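Side-chain contacts in SusD homolog (Bacteroides thetaiotaomicron, PDB 4MRU), which probably binds mucin O-glycans as a SusD-like outer membrane lipoprotein of a gut bacterium and holds a magnesium ion: residues E233-N238 / F360-A365; D273-K278 / K419-F424; G346-F351 / V398-M403; T354-S359 / D370-I375. One frame throughout, in Å; residues are numbered along the deposited sequence.

Contact 1 (E233-N238 / F360-A365)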
loop_
_atom_site.group_PDB
_atom_site.type_symbol
_atom_site.label_atom_id
_atom_site.label_comp_id
_atom_site.label_asym_id
_atom_site.label_seq_id
_atom_site.Cartn_x
_atom_site.Cartn_y
_atom_site.Cartn_z
ATOM N N GLU A 233 3.123 17.684 5.306
ATOM C CA GLU A 233 4.265 18.295 4.586
ATOM C C GLU A 233 5.595 18.136 5.307
ATOM O O GLU A 233 6.637 18.339 4.717
ATOM C CB GLU A 233 4.012 19.777 4.355
ATOM C CG GLU A 233 2.931 20.057 3.353
ATOM C CD GLU A 233 2.819 21.547 3.001
ATOM O OE1 GLU A 233 2.460 22.324 3.876
ATOM O OE2 GLU A 233 3.081 21.925 1.857
ATOM N N LYS A 234 5.549 17.782 6.586
ATOM C CA LYS A 234 6.711 17.612 7.405
ATOM C C LYS A 234 6.725 16.212 7.952
ATOM O O LYS A 234 5.667 15.689 8.274
ATOM C CB LYS A 234 6.641 18.545 8.629
ATOM C CG LYS A 234 6.668 20.034 8.354
ATOM C CD LYS A 234 6.580 20.830 9.651
ATOM C CE LYS A 234 5.454 20.331 10.554
ATOM N NZ LYS A 234 5.108 21.263 11.654
ATOM N N ASN A 235 7.898 15.613 8.083
ATOM C CA ASN A 235 7.978 14.269 8.610
ATOM C C ASN A 235 7.424 14.134 10.059
ATOM O O ASN A 235 6.963 13.091 10.459
ATOM C CB ASN A 235 9.420 13.783 8.532
ATOM C CG ASN A 235 9.749 13.210 7.156
ATOM O OD1 ASN A 235 8.971 12.442 6.574
ATOM N ND2 ASN A 235 10.899 13.569 6.637
ATOM N N ASP A 236 7.474 15.210 10.836
ATOM C CA ASP A 236 6.903 15.187 12.194
ATOM C C ASP A 236 5.398 14.944 12.198
ATOM O O ASP A 236 4.880 14.486 13.200
ATOM C CB ASP A 236 7.194 16.492 12.936
ATOM C CG ASP A 236 8.628 16.571 13.444
ATOM O OD1 ASP A 236 9.333 15.514 13.513
ATOM O OD2 ASP A 236 9.043 17.701 13.758
ATOM N N ASP A 237 4.715 15.214 11.085
ATOM C CA ASP A 237 3.292 14.983 11.001
ATOM C C ASP A 237 2.924 13.632 10.341
ATOM O O ASP A 237 1.768 13.398 10.077
ATOM C CB ASP A 237 2.636 16.150 10.259
ATOM C CG ASP A 237 2.692 17.443 11.068
ATOM O OD1 ASP A 237 2.592 17.330 12.316
ATOM O OD2 ASP A 237 2.803 18.540 10.477
ATOM N N ASN A 238 3.901 12.788 10.040
ATOM C CA ASN A 238 3.614 11.498 9.432
ATOM C C ASN A 238 2.662 10.728 10.339
ATOM O O ASN A 238 2.766 10.835 11.567
ATOM C CB ASN A 238 4.899 10.666 9.236
ATOM C CG ASN A 238 5.856 11.266 8.201
ATOM O OD1 ASN A 238 5.485 12.117 7.403
ATOM N ND2 ASN A 238 7.088 10.769 8.193
ATOM N N PHE A 360 14.597 10.537 2.321
ATOM C CA PHE A 360 15.941 10.443 2.935
ATOM C C PHE A 360 15.945 10.951 4.376
ATOM O O PHE A 360 16.513 10.313 5.307
ATOM C CB PHE A 360 17.003 11.245 2.135
ATOM C CG PHE A 360 17.564 10.515 0.937
ATOM C CD1 PHE A 360 16.728 10.010 -0.047
ATOM C CD2 PHE A 360 18.960 10.337 0.795
ATOM C CE1 PHE A 360 17.251 9.403 -1.163
ATOM C CE2 PHE A 360 19.482 9.722 -0.335
ATOM C CZ PHE A 360 18.630 9.223 -1.293
ATOM N N GLU A 361 15.330 12.100 4.576
ATOM C CA GLU A 361 15.290 12.690 5.897
ATOM C C GLU A 361 14.569 11.729 6.868
ATOM O O GLU A 361 15.040 11.521 7.990
ATOM C CB GLU A 361 14.620 14.070 5.864
ATOM C CG GLU A 361 14.419 14.693 7.260
ATOM C CD GLU A 361 13.584 15.974 7.250
ATOM O OE1 GLU A 361 14.149 17.061 7.026
ATOM O OE2 GLU A 361 12.357 15.900 7.436
ATOM N N GLU A 362 13.457 11.115 6.439
ATOM C CA GLU A 362 12.654 10.175 7.272
ATOM C C GLU A 362 13.528 9.057 7.813
ATOM O O GLU A 362 13.368 8.618 8.946
ATOM C CB GLU A 362 11.477 9.617 6.446
ATOM C CG GLU A 362 10.473 8.684 7.147
ATOM C CD GLU A 362 9.570 7.913 6.154
ATOM O OE1 GLU A 362 9.340 8.386 4.970
ATOM O OE2 GLU A 362 9.039 6.843 6.578
ATOM N N HIS A 363 14.451 8.588 6.994
ATOM C CA HIS A 363 15.304 7.457 7.357
ATOM C C HIS A 363 16.693 7.856 7.858
ATOM O O HIS A 363 17.522 6.991 8.126
ATOM C CB HIS A 363 15.439 6.566 6.156
ATOM C CG HIS A 363 14.130 5.992 5.720
ATOM N ND1 HIS A 363 13.527 4.959 6.394
ATOM C CD2 HIS A 363 13.273 6.355 4.740
ATOM C CE1 HIS A 363 12.369 4.681 5.823
ATOM N NE2 HIS A 363 12.178 5.529 4.826
ATOM N N GLY A 364 16.950 9.140 8.010
ATOM C CA GLY A 364 18.273 9.605 8.423
ATOM C C GLY A 364 19.383 9.419 7.380
ATOM O O GLY A 364 20.568 9.334 7.721
ATOM N N ALA A 365 19.011 9.334 6.108
ATOM C CA ALA A 365 19.959 9.102 5.040
ATOM C C ALA A 365 20.473 10.423 4.442
ATOM O O ALA A 365 19.737 11.408 4.357
ATOM C CB ALA A 365 19.311 8.247 3.962
HETATM O O HOH W 1 10.198 17.244 7.717
HETATM O O HOH W 2 8.541 11.076 4.439
#

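Contact 2 (D273-K278 / K419-F424)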
loop_
_atom_site.group_PDB
_atom_site.type_symbol
_atom_site.label_atom_id
_atom_site.label_comp_id
_atom_site.label_asym_id
_atom_site.label_seq_id
_atom_site.Cartn_x
_atom_site.Cartn_y
_atom_site.Cartn_z
ATOM N N ASP A 273 21.559 3.492 -3.782
ATOM C CA ASP A 273 20.676 4.313 -2.959
ATOM C C ASP A 273 21.191 4.312 -1.523
ATOM O O ASP A 273 21.273 3.239 -0.878
ATOM C CB ASP A 273 19.260 3.738 -3.077
ATOM C CG ASP A 273 18.192 4.645 -2.545
ATOM O OD1 ASP A 273 18.344 5.205 -1.466
ATOM O OD2 ASP A 273 17.148 4.728 -3.229
ATOM N N PRO A 274 21.518 5.504 -0.966
ATOM C CA PRO A 274 21.950 5.528 0.427
ATOM C C PRO A 274 20.914 5.016 1.461
ATOM O O PRO A 274 21.289 4.757 2.591
ATOM C CB PRO A 274 22.240 7.029 0.683
ATOM C CG PRO A 274 22.494 7.605 -0.673
ATOM C CD PRO A 274 21.568 6.841 -1.597
ATOM N N ARG A 275 19.650 4.820 1.101
ATOM C CA ARG A 275 18.664 4.300 2.059
ATOM C C ARG A 275 18.764 2.797 2.324
ATOM O O ARG A 275 18.045 2.264 3.192
ATOM C CB ARG A 275 17.235 4.617 1.564
ATOM C CG ARG A 275 16.914 6.085 1.646
ATOM C CD ARG A 275 15.620 6.420 0.896
ATOM N NE ARG A 275 15.820 6.372 -0.545
ATOM C CZ ARG A 275 14.948 6.831 -1.443
ATOM N NH1 ARG A 275 13.807 7.372 -1.065
ATOM N NH2 ARG A 275 15.230 6.759 -2.733
ATOM N N ARG A 276 19.566 2.095 1.520
ATOM C CA ARG A 276 19.630 0.639 1.615
ATOM C C ARG A 276 19.988 0.185 3.021
ATOM O O ARG A 276 19.397 -0.756 3.503
ATOM C CB ARG A 276 20.625 0.071 0.596
ATOM C CG ARG A 276 20.057 0.039 -0.811
ATOM C CD ARG A 276 21.114 -0.356 -1.837
ATOM N NE ARG A 276 22.216 0.582 -1.825
ATOM C CZ ARG A 276 23.422 0.341 -2.342
ATOM N NH1 ARG A 276 23.692 -0.812 -2.953
ATOM N NH2 ARG A 276 24.360 1.279 -2.264
ATOM N N ASP A 277 20.909 0.869 3.689
ATOM C CA ASP A 277 21.344 0.388 5.007
ATOM C C ASP A 277 20.318 0.704 6.088
ATOM O O ASP A 277 20.448 0.225 7.195
ATOM C CB ASP A 277 22.750 0.879 5.399
ATOM C CG ASP A 277 22.787 2.309 5.880
ATOM O OD1 ASP A 277 21.957 3.122 5.438
ATOM O OD2 ASP A 277 23.642 2.604 6.746
ATOM N N LYS A 278 19.306 1.489 5.748
ATOM C CA LYS A 278 18.167 1.725 6.636
ATOM C C LYS A 278 16.997 0.786 6.312
ATOM O O LYS A 278 16.148 0.554 7.152
ATOM C CB LYS A 278 17.690 3.166 6.513
ATOM C CG LYS A 278 18.819 4.213 6.762
ATOM C CD LYS A 278 19.229 4.208 8.196
ATOM C CE LYS A 278 20.210 5.346 8.517
ATOM N NZ LYS A 278 21.307 5.396 7.530
ATOM N N LYS A 419 8.320 7.046 -5.324
ATOM C CA LYS A 419 7.267 6.854 -4.321
ATOM C C LYS A 419 7.284 5.433 -3.807
ATOM O O LYS A 419 7.122 5.203 -2.598
ATOM C CB LYS A 419 5.885 7.199 -4.891
ATOM C CG LYS A 419 4.839 7.221 -3.821
ATOM C CD LYS A 419 3.539 7.788 -4.295
ATOM C CE LYS A 419 2.829 6.921 -5.318
ATOM N NZ LYS A 419 1.468 7.520 -5.516
ATOM N N TRP A 420 7.471 4.482 -4.723
ATOM C CA TRP A 420 7.544 3.026 -4.368
ATOM C C TRP A 420 8.712 2.677 -3.458
ATOM O O TRP A 420 8.544 1.894 -2.489
ATOM C CB TRP A 420 7.600 2.224 -5.652
ATOM C CG TRP A 420 7.896 0.802 -5.604
ATOM C CD1 TRP A 420 7.049 -0.198 -5.312
ATOM C CD2 TRP A 420 9.110 0.193 -6.028
ATOM N NE1 TRP A 420 7.657 -1.411 -5.500
ATOM C CE2 TRP A 420 8.926 -1.201 -5.943
ATOM C CE3 TRP A 420 10.336 0.693 -6.495
ATOM C CZ2 TRP A 420 9.916 -2.092 -6.262
ATOM C CZ3 TRP A 420 11.312 -0.200 -6.862
ATOM C CH2 TRP A 420 11.106 -1.579 -6.747
ATOM N N ILE A 421 9.887 3.232 -3.748
ATOM C CA ILE A 421 11.010 3.111 -2.850
ATOM C C ILE A 421 10.675 3.740 -1.464
ATOM O O ILE A 421 10.910 3.142 -0.399
ATOM C CB ILE A 421 12.265 3.759 -3.434
ATOM C CG1 ILE A 421 12.735 2.984 -4.679
ATOM C CG2 ILE A 421 13.343 3.833 -2.356
ATOM C CD1 ILE A 421 13.885 3.656 -5.409
ATOM N N ALA A 422 10.139 4.958 -1.486
ATOM C CA ALA A 422 9.791 5.661 -0.247
ATOM C C ALA A 422 8.657 5.023 0.579
ATOM O O ALA A 422 8.552 5.220 1.770
ATOM C CB ALA A 422 9.427 7.108 -0.564
ATOM N N LEU A 423 7.803 4.268 -0.089
ATOM C CA LEU A 423 6.682 3.598 0.549
ATOM C C LEU A 423 7.041 2.306 1.286
ATOM O O LEU A 423 6.242 1.777 2.051
ATOM C CB LEU A 423 5.630 3.254 -0.543
ATOM C CG LEU A 423 4.583 4.310 -0.842
ATOM C CD1 LEU A 423 3.864 3.962 -2.154
ATOM C CD2 LEU A 423 3.581 4.446 0.314
ATOM N N PHE A 424 8.207 1.736 0.985
ATOM C CA PHE A 424 8.554 0.422 1.514
ATOM C C PHE A 424 8.355 0.460 3.025
ATOM O O PHE A 424 8.824 1.384 3.640
ATOM C CB PHE A 424 9.992 0.110 1.127
ATOM C CG PHE A 424 10.526 -1.169 1.697
ATOM C CD1 PHE A 424 10.294 -2.383 1.057
ATOM C CD2 PHE A 424 11.299 -1.167 2.826
ATOM C CE1 PHE A 424 10.823 -3.571 1.559
ATOM C CE2 PHE A 424 11.816 -2.374 3.353
ATOM C CZ PHE A 424 11.572 -3.559 2.703
#

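Contact 3 (G346-F351 / V398-M403). With EDO (1,2-ethanediol), chain L.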
loop_
_atom_site.group_PDB
_atom_site.type_symbol
_atom_site.label_atom_id
_atom_site.label_comp_id
_atom_site.label_asym_id
_atom_site.label_seq_id
_atom_site.Cartn_x
_atom_site.Cartn_y
_atom_site.Cartn_z
ATOM N N GLY A 346 2.453 24.055 -6.720
ATOM C CA GLY A 346 3.893 24.075 -7.001
ATOM C C GLY A 346 4.218 23.283 -8.230
ATOM O O GLY A 346 3.317 22.684 -8.852
ATOM N N GLU A 347 5.488 23.280 -8.610
ATOM C CA GLU A 347 5.952 22.572 -9.795
ATOM C C GLU A 347 6.205 21.073 -9.575
ATOM O O GLU A 347 6.716 20.677 -8.542
ATOM C CB GLU A 347 7.250 23.207 -10.284
ATOM C CG GLU A 347 7.084 24.630 -10.784
ATOM C CD GLU A 347 6.431 24.699 -12.148
ATOM O OE1 GLU A 347 6.546 23.722 -12.926
ATOM O OE2 GLU A 347 5.817 25.739 -12.441
ATOM N N ALA A 348 5.863 20.259 -10.580
ATOM C CA ALA A 348 6.072 18.812 -10.545
ATOM C C ALA A 348 7.493 18.421 -10.166
ATOM O O ALA A 348 7.657 17.590 -9.276
ATOM C CB ALA A 348 5.705 18.196 -11.888
ATOM N N LYS A 349 8.515 19.029 -10.785
ATOM C CA LYS A 349 9.903 18.688 -10.425
ATOM C C LYS A 349 10.223 18.991 -8.948
ATOM O O LYS A 349 10.897 18.217 -8.275
ATOM C CB LYS A 349 10.919 19.427 -11.300
ATOM C CG LYS A 349 12.385 19.150 -10.967
ATOM C CD LYS A 349 13.325 20.054 -11.715
ATOM C CE LYS A 349 14.777 19.666 -11.464
ATOM N NZ LYS A 349 15.745 20.506 -12.206
ATOM N N ASP A 350 9.746 20.145 -8.458
ATOM C CA ASP A 350 10.005 20.525 -7.080
ATOM C C ASP A 350 9.366 19.549 -6.079
ATOM O O ASP A 350 9.995 19.174 -5.098
ATOM C CB ASP A 350 9.547 21.955 -6.833
ATOM C CG ASP A 350 10.382 22.941 -7.634
ATOM O OD1 ASP A 350 11.532 22.580 -7.990
ATOM O OD2 ASP A 350 9.898 24.039 -7.930
ATOM N N PHE A 351 8.126 19.147 -6.339
ATOM C CA PHE A 351 7.475 18.141 -5.477
ATOM C C PHE A 351 8.200 16.810 -5.534
ATOM O O PHE A 351 8.344 16.146 -4.517
ATOM C CB PHE A 351 6.013 17.942 -5.863
ATOM C CG PHE A 351 5.115 19.082 -5.428
ATOM C CD1 PHE A 351 5.085 19.491 -4.100
ATOM C CD2 PHE A 351 4.315 19.738 -6.336
ATOM C CE1 PHE A 351 4.259 20.534 -3.682
ATOM C CE2 PHE A 351 3.488 20.799 -5.935
ATOM C CZ PHE A 351 3.471 21.209 -4.603
ATOM N N VAL A 398 16.861 8.370 -11.859
ATOM C CA VAL A 398 16.346 9.308 -10.843
ATOM C C VAL A 398 16.233 10.744 -11.354
ATOM O O VAL A 398 15.247 11.436 -11.076
ATOM C CB VAL A 398 17.225 9.343 -9.589
ATOM C CG1 VAL A 398 16.650 10.327 -8.571
ATOM C CG2 VAL A 398 17.345 7.949 -8.974
ATOM N N LYS A 399 17.210 11.171 -12.132
ATOM C CA LYS A 399 17.268 12.577 -12.550
ATOM C C LYS A 399 16.031 13.004 -13.371
ATOM O O LYS A 399 15.676 12.391 -14.382
ATOM C CB LYS A 399 18.563 12.854 -13.323
ATOM C CG LYS A 399 18.821 14.326 -13.685
ATOM C CD LYS A 399 20.155 14.501 -14.393
ATOM C CE LYS A 399 20.517 15.955 -14.663
ATOM N NZ LYS A 399 19.523 16.570 -15.590
ATOM N N TRP A 400 15.428 14.104 -12.948
ATOM C CA TRP A 400 14.234 14.676 -13.619
ATOM C C TRP A 400 14.474 14.980 -15.104
ATOM O O TRP A 400 15.537 15.469 -15.492
ATOM C CB TRP A 400 13.753 15.931 -12.868
ATOM C CG TRP A 400 12.463 16.506 -13.392
ATOM C CD1 TRP A 400 12.318 17.554 -14.263
ATOM C CD2 TRP A 400 11.148 16.039 -13.104
ATOM N NE1 TRP A 400 10.994 17.758 -14.528
ATOM C CE2 TRP A 400 10.258 16.854 -13.802
ATOM C CE3 TRP A 400 10.641 14.999 -12.322
ATOM C CZ2 TRP A 400 8.869 16.680 -13.733
ATOM C CZ3 TRP A 400 9.251 14.855 -12.206
ATOM C CH2 TRP A 400 8.396 15.681 -12.909
ATOM N N ASN A 401 13.487 14.652 -15.938
ATOM C CA ASN A 401 13.570 14.918 -17.362
ATOM C C ASN A 401 12.972 16.297 -17.564
ATOM O O ASN A 401 11.790 16.484 -17.366
ATOM C CB ASN A 401 12.831 13.873 -18.183
ATOM C CG ASN A 401 12.982 14.088 -19.682
ATOM O OD1 ASN A 401 13.020 15.221 -20.160
ATOM N ND2 ASN A 401 12.994 13.011 -20.430
ATOM N N GLU A 402 13.779 17.240 -17.988
ATOM C CA GLU A 402 13.376 18.666 -18.037
ATOM C C GLU A 402 12.353 18.977 -19.118
ATOM O O GLU A 402 11.876 20.112 -19.214
ATOM C CB GLU A 402 14.621 19.534 -18.224
ATOM C CG GLU A 402 15.641 19.465 -17.088
ATOM C CD GLU A 402 15.139 19.951 -15.740
ATOM O OE1 GLU A 402 14.181 20.776 -15.657
ATOM O OE2 GLU A 402 15.754 19.549 -14.723
HETATM N N MSE A 403 12.029 17.989 -19.966
HETATM C CA MSE A 403 10.935 18.155 -20.907
HETATM C C MSE A 403 9.616 18.192 -20.171
HETATM O O MSE A 403 8.607 18.546 -20.755
HETATM C CB MSE A 403 10.869 17.012 -21.899
HETATM C CG MSE A 403 12.079 16.873 -22.790
HETATM SE SE MSE A 403 11.952 18.352 -24.071
HETATM C CE MSE A 403 13.887 18.610 -24.370
HETATM C C1 EDO L . 18.895 14.032 -18.371
HETATM O O1 EDO L . 18.032 14.816 -17.510
HETATM C C2 EDO L . 20.101 14.802 -18.905
HETATM O O2 EDO L . 20.887 15.416 -17.859
HETATM O O HOH W 3 14.775 22.796 -13.967
#

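Contact 4 (T354-S359 / D370-I375). With MG (magnesium ion), chain C.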
loop_
_atom_site.group_PDB
_atom_site.type_symbol
_atom_site.label_atom_id
_atom_site.label_comp_id
_atom_site.label_asym_id
_atom_site.label_seq_id
_atom_site.Cartn_x
_atom_site.Cartn_y
_atom_site.Cartn_z
ATOM N N THR A 354 11.423 17.233 -3.586
ATOM C CA THR A 354 11.038 17.311 -2.188
ATOM C C THR A 354 10.609 15.934 -1.624
ATOM O O THR A 354 10.975 15.585 -0.519
ATOM C CB THR A 354 9.911 18.352 -2.019
ATOM O OG1 THR A 354 10.429 19.625 -2.360
ATOM C CG2 THR A 354 9.372 18.352 -0.616
ATOM N N GLY A 355 9.925 15.128 -2.408
ATOM C CA GLY A 355 9.542 13.805 -1.973
ATOM C C GLY A 355 10.742 12.935 -1.691
ATOM O O GLY A 355 10.780 12.227 -0.694
ATOM N N VAL A 356 11.743 12.996 -2.567
ATOM C CA VAL A 356 12.936 12.199 -2.381
ATOM C C VAL A 356 13.666 12.687 -1.107
ATOM O O VAL A 356 14.121 11.899 -0.276
ATOM C CB VAL A 356 13.870 12.281 -3.602
ATOM C CG1 VAL A 356 15.183 11.574 -3.320
ATOM C CG2 VAL A 356 13.202 11.671 -4.823
ATOM N N LYS A 357 13.835 13.985 -1.005
ATOM C CA LYS A 357 14.507 14.600 0.164
ATOM C C LYS A 357 13.838 14.238 1.503
ATOM O O LYS A 357 14.518 13.949 2.506
ATOM C CB LYS A 357 14.606 16.102 -0.004
ATOM C CG LYS A 357 15.690 16.493 -1.016
ATOM C CD LYS A 357 15.852 18.011 -1.154
ATOM C CE LYS A 357 14.625 18.613 -1.812
ATOM N NZ LYS A 357 14.915 19.983 -2.357
ATOM N N LEU A 358 12.528 14.320 1.529
ATOM C CA LEU A 358 11.744 13.943 2.687
ATOM C C LEU A 358 11.921 12.479 3.037
ATOM O O LEU A 358 11.992 12.152 4.212
ATOM C CB LEU A 358 10.254 14.212 2.458
ATOM C CG LEU A 358 9.866 15.679 2.484
ATOM C CD1 LEU A 358 8.465 15.881 1.938
ATOM C CD2 LEU A 358 9.968 16.251 3.885
ATOM N N SER A 359 11.928 11.592 2.043
ATOM C CA SER A 359 12.158 10.174 2.347
ATOM C C SER A 359 13.564 9.962 2.927
ATOM O O SER A 359 13.725 9.225 3.874
ATOM C CB SER A 359 11.943 9.307 1.119
ATOM O OG SER A 359 12.345 7.985 1.327
ATOM N N ASP A 370 22.799 14.893 -4.392
ATOM C CA ASP A 370 23.547 14.179 -5.441
ATOM C C ASP A 370 22.738 13.020 -6.089
ATOM O O ASP A 370 22.801 12.814 -7.279
ATOM C CB ASP A 370 24.863 13.613 -4.914
ATOM C CG ASP A 370 25.929 14.677 -4.744
ATOM O OD1 ASP A 370 25.809 15.750 -5.377
ATOM O OD2 ASP A 370 26.893 14.431 -3.987
ATOM N N TYR A 371 22.014 12.258 -5.280
ATOM C CA TYR A 371 21.169 11.152 -5.742
ATOM C C TYR A 371 20.146 11.642 -6.783
ATOM O O TYR A 371 19.915 11.023 -7.800
ATOM C CB TYR A 371 20.460 10.517 -4.533
ATOM C CG TYR A 371 19.464 9.401 -4.831
ATOM C CD1 TYR A 371 19.888 8.075 -4.907
ATOM C CD2 TYR A 371 18.122 9.661 -4.977
ATOM C CE1 TYR A 371 19.023 7.047 -5.153
ATOM C CE2 TYR A 371 17.202 8.611 -5.201
ATOM C CZ TYR A 371 17.656 7.312 -5.262
ATOM O OH TYR A 371 16.762 6.285 -5.489
ATOM N N LEU A 372 19.621 12.822 -6.556
ATOM C CA LEU A 372 18.629 13.420 -7.462
ATOM C C LEU A 372 19.175 13.752 -8.853
ATOM O O LEU A 372 18.399 13.962 -9.766
ATOM C CB LEU A 372 18.049 14.694 -6.816
ATOM C CG LEU A 372 16.935 14.481 -5.791
ATOM C CD1 LEU A 372 16.639 15.794 -5.112
ATOM C CD2 LEU A 372 15.722 13.926 -6.475
ATOM N N ASN A 373 20.487 13.769 -9.028
ATOM C CA ASN A 373 21.060 13.926 -10.341
ATOM C C ASN A 373 21.586 12.651 -10.941
ATOM O O ASN A 373 22.319 12.681 -11.934
ATOM C CB ASN A 373 22.185 14.949 -10.261
ATOM C CG ASN A 373 21.651 16.336 -9.999
ATOM O OD1 ASN A 373 20.682 16.767 -10.588
ATOM N ND2 ASN A 373 22.288 17.036 -9.064
ATOM N N SER A 374 21.243 11.515 -10.339
ATOM C CA SER A 374 21.762 10.245 -10.796
ATOM C C SER A 374 21.174 9.884 -12.150
ATOM O O SER A 374 19.964 10.069 -12.396
ATOM C CB SER A 374 21.434 9.126 -9.787
ATOM O OG SER A 374 21.765 7.857 -10.318
ATOM N N ILE A 375 22.032 9.336 -13.017
ATOM C CA ILE A 375 21.596 8.800 -14.317
ATOM C C ILE A 375 21.886 7.315 -14.414
ATOM O O ILE A 375 21.892 6.759 -15.486
ATOM C CB ILE A 375 22.237 9.583 -15.472
ATOM C CG1 ILE A 375 23.769 9.566 -15.407
ATOM C CG2 ILE A 375 21.697 11.006 -15.448
ATOM C CD1 ILE A 375 24.407 10.082 -16.693
HETATM MG MG MG C . 19.427 18.510 -10.754
HETATM O O HOH W 4 20.911 19.618 -9.729
HETATM O O HOH W 5 20.316 18.851 -12.699
HETATM O O HOH W 6 17.874 17.416 -11.618
HETATM O O HOH W 7 18.242 20.285 -10.895
HETATM O O HOH W 8 18.545 18.053 -8.899
#

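Contact 1 (E233-N238 / F360-A365)
Asn235 lays its amide against the last turn of helix 348-363, where it bonds Glu361 and packs against Glu362. Its ND2 donates to Glu361 OE2 over 2.9 Å, a moderately bent bond (153°) that reaches the carboxylate from the anti side and somewhat out of its plane. With CG anti to the backbone N (chi1 174°) and the chain extended beyond, Glu361 runs past the asparagine in the opposite direction. A water accepts a hydrogen bond from Asn235 N and donates one to Glu361 OE2, linking the same two residues again. Asn235 ND2 also bonds Leu358 O.

The helix closes here in a Schellman motif, Gly364 having positive phi and both Gly364 N and Ala365 N bonding back into the last turn. The facing loop, between helix 216-229 and strand 239-241, makes a short 3-10 turn at 235-237.

Glu362 crosses Asn235 at about a right angle, its CB 3.8 Å from Asn235 OD1. That oxygen accepts from Asn238 ND2 at 3.0 Å, and a second water donates both to it and to Glu362 OE1. Asn238, whose own OD1 takes the backbone N of Ala327, brings ND2 within 4.1 Å of Glu362 CG.

Contact 2 (D273-K278 / K419-F424)
Ile421 is the first residue of 419-424 to meet the loop at 273-278, and it does so through a methyl laid on a guanidinium. CG2, placed anti to the backbone N by a chi1 of -66°, sits over the centre of one face of Arg275, 3.5 Å from CZ. The two side chains cross at about a right angle. The other branch, ending in CD1, comes within 4.1 Å of Asp273 OD2, so one isoleucine covers parts of both members of an ion pair.

That pair is made within the loop itself. Arg275 grips the carboxylate side-on: NE donates to Asp273 OD1 in a practically straight bond (178°), while NH2 reaches Asp273 OD2 at 2.8 Å, each oxygen using its syn lone pair. Asp273 OD1 accepts a second time from Arg275 N, a capping bond at the approach to helix 276-279, within a type I turn from Asp273 to Arg276.

Ala422, next along the helix, touches more lightly, its CB 4.4 Å from Arg275 NH1. That nitrogen bonds Ser359 OG of helix 348-363, and NH2 also bonds Gln418 OE1, just before the segment on the isoleucine's own helix.

The four touching residues are all buried, and the charge of Arg275 is probably balanced by Asp273, whose two-point grip would hold the guanidinium's orientation. With its N-H groups engaged by Asp273, Ser359 and Gln418, the cation offers Ile421 a poorly hydrated face that accepts the methyl by van der Waals contact.

Contact 3 (G346-F351 / V398-M403)
Lys349 and Trp400 bring their CA atoms to 6.7 Å, where the first turn of helix 348-363 passes an irregular loop leading to helix 408-423 in the largely helical, TPR-like SusD fold. The interaction between them is a CH-pi contact: Lys349 CB lies over the five-membered ring of Trp400, 3.6 Å from its centroid and only 8° off the ring normal. CG follows over the same face, 3.6 Å from Trp400 CG. Ala348, just after the N-cap Glu347, sets CB 3.8 Å from Trp400 CH2, so the benzo end of the indole is packed too.

Fully extended, with CG anti to the backbone N (chi1 179°), the lysine chain carries its ammonium beyond the indole to Glu402. The salt bridge from Lys349 NZ to Glu402 OE2 is 2.7 Å and uses the syn lone pair; a bend at chi2 of the glutamate brings the carboxylate back toward the helix. In the loop, Asn401 OD1 accepts from Met403 N, an Asx turn spanning Glu402. The nearest side-chain atom of Lys349 is about 4 Å from the magnesium ion. On the salt bridge a water closes a small ring, accepting from Lys349 NZ and donating to Glu402 OE1 at 2.7 Å.

Contact 4 (T354-S359 / D370-I375)
Val356 and Leu372 face each other with CA atoms 7.7 Å apart, the first within helix 348-363, the second in a type I turn, Tyr371 to Ser374, at helix 368-371. Only ten residues separate the two segments, so the chain has doubled back to pack on its own helix.

Val356 carries the contact, its methyls turned toward the turn. With CG1 anti to the backbone N (chi1 173°), that methyl meets two partners: it comes 3.9 Å from Tyr371 CD2, approaching the ring obliquely, and 4.0 Å from Leu372 CD2. Val356 CG2 and CB meet Leu372 CD2 alone, each at 3.8 Å. Valine and tyrosine cross at about a right angle, whereas valine and leucine slide past each other in opposite directions. At the border of this patch the aliphatic part of Lys357 adds its CG, 4.3 Å from Leu372 CD1. Tyr371 passes beyond the valine to give its hydroxyl a polar partner in Gln418 NE2.

The next residue in the turn, Asn373, leaves the apolar patch and binds the magnesium ion. Its OD1 is 2.1 Å from the metal, and five waters complete an octahedral shell; ND2 of the same amide donates to one of them at 3.0 Å, which holds the amide's rotation.

The magnesium is thus held by one protein oxygen and is otherwise hydrated. The apolar contact with Val356, together with the Gln418 bond and the backbone bonds between Ser374 and Lys399, probably steadies the turn from which the asparagine projects.

Three of the four contacts share helix 348-363: contact 3 takes its first turn, contact 4 its middle and contact 1 its end. Contact 2 stands beside it, joined to contact 4 where Arg275 NH1 bonds Ser359 OG and to contact 1 where Phe360 packs on Arg275 and Pro274. Contacts 2 and 4 are buried; contact 4 is apolar, whereas contact 2 sets an aliphatic side chain on a guanidinium face whose ion pair stays inside one segment. Contacts 1 and 3, partly open to solvent, are bridged by polar groups and waters, an amide serving in one and a salt bridge in the other. Contacts 3 and 4 adjoin through the backbone of Lys399 and Ser374, near the magnesium ion.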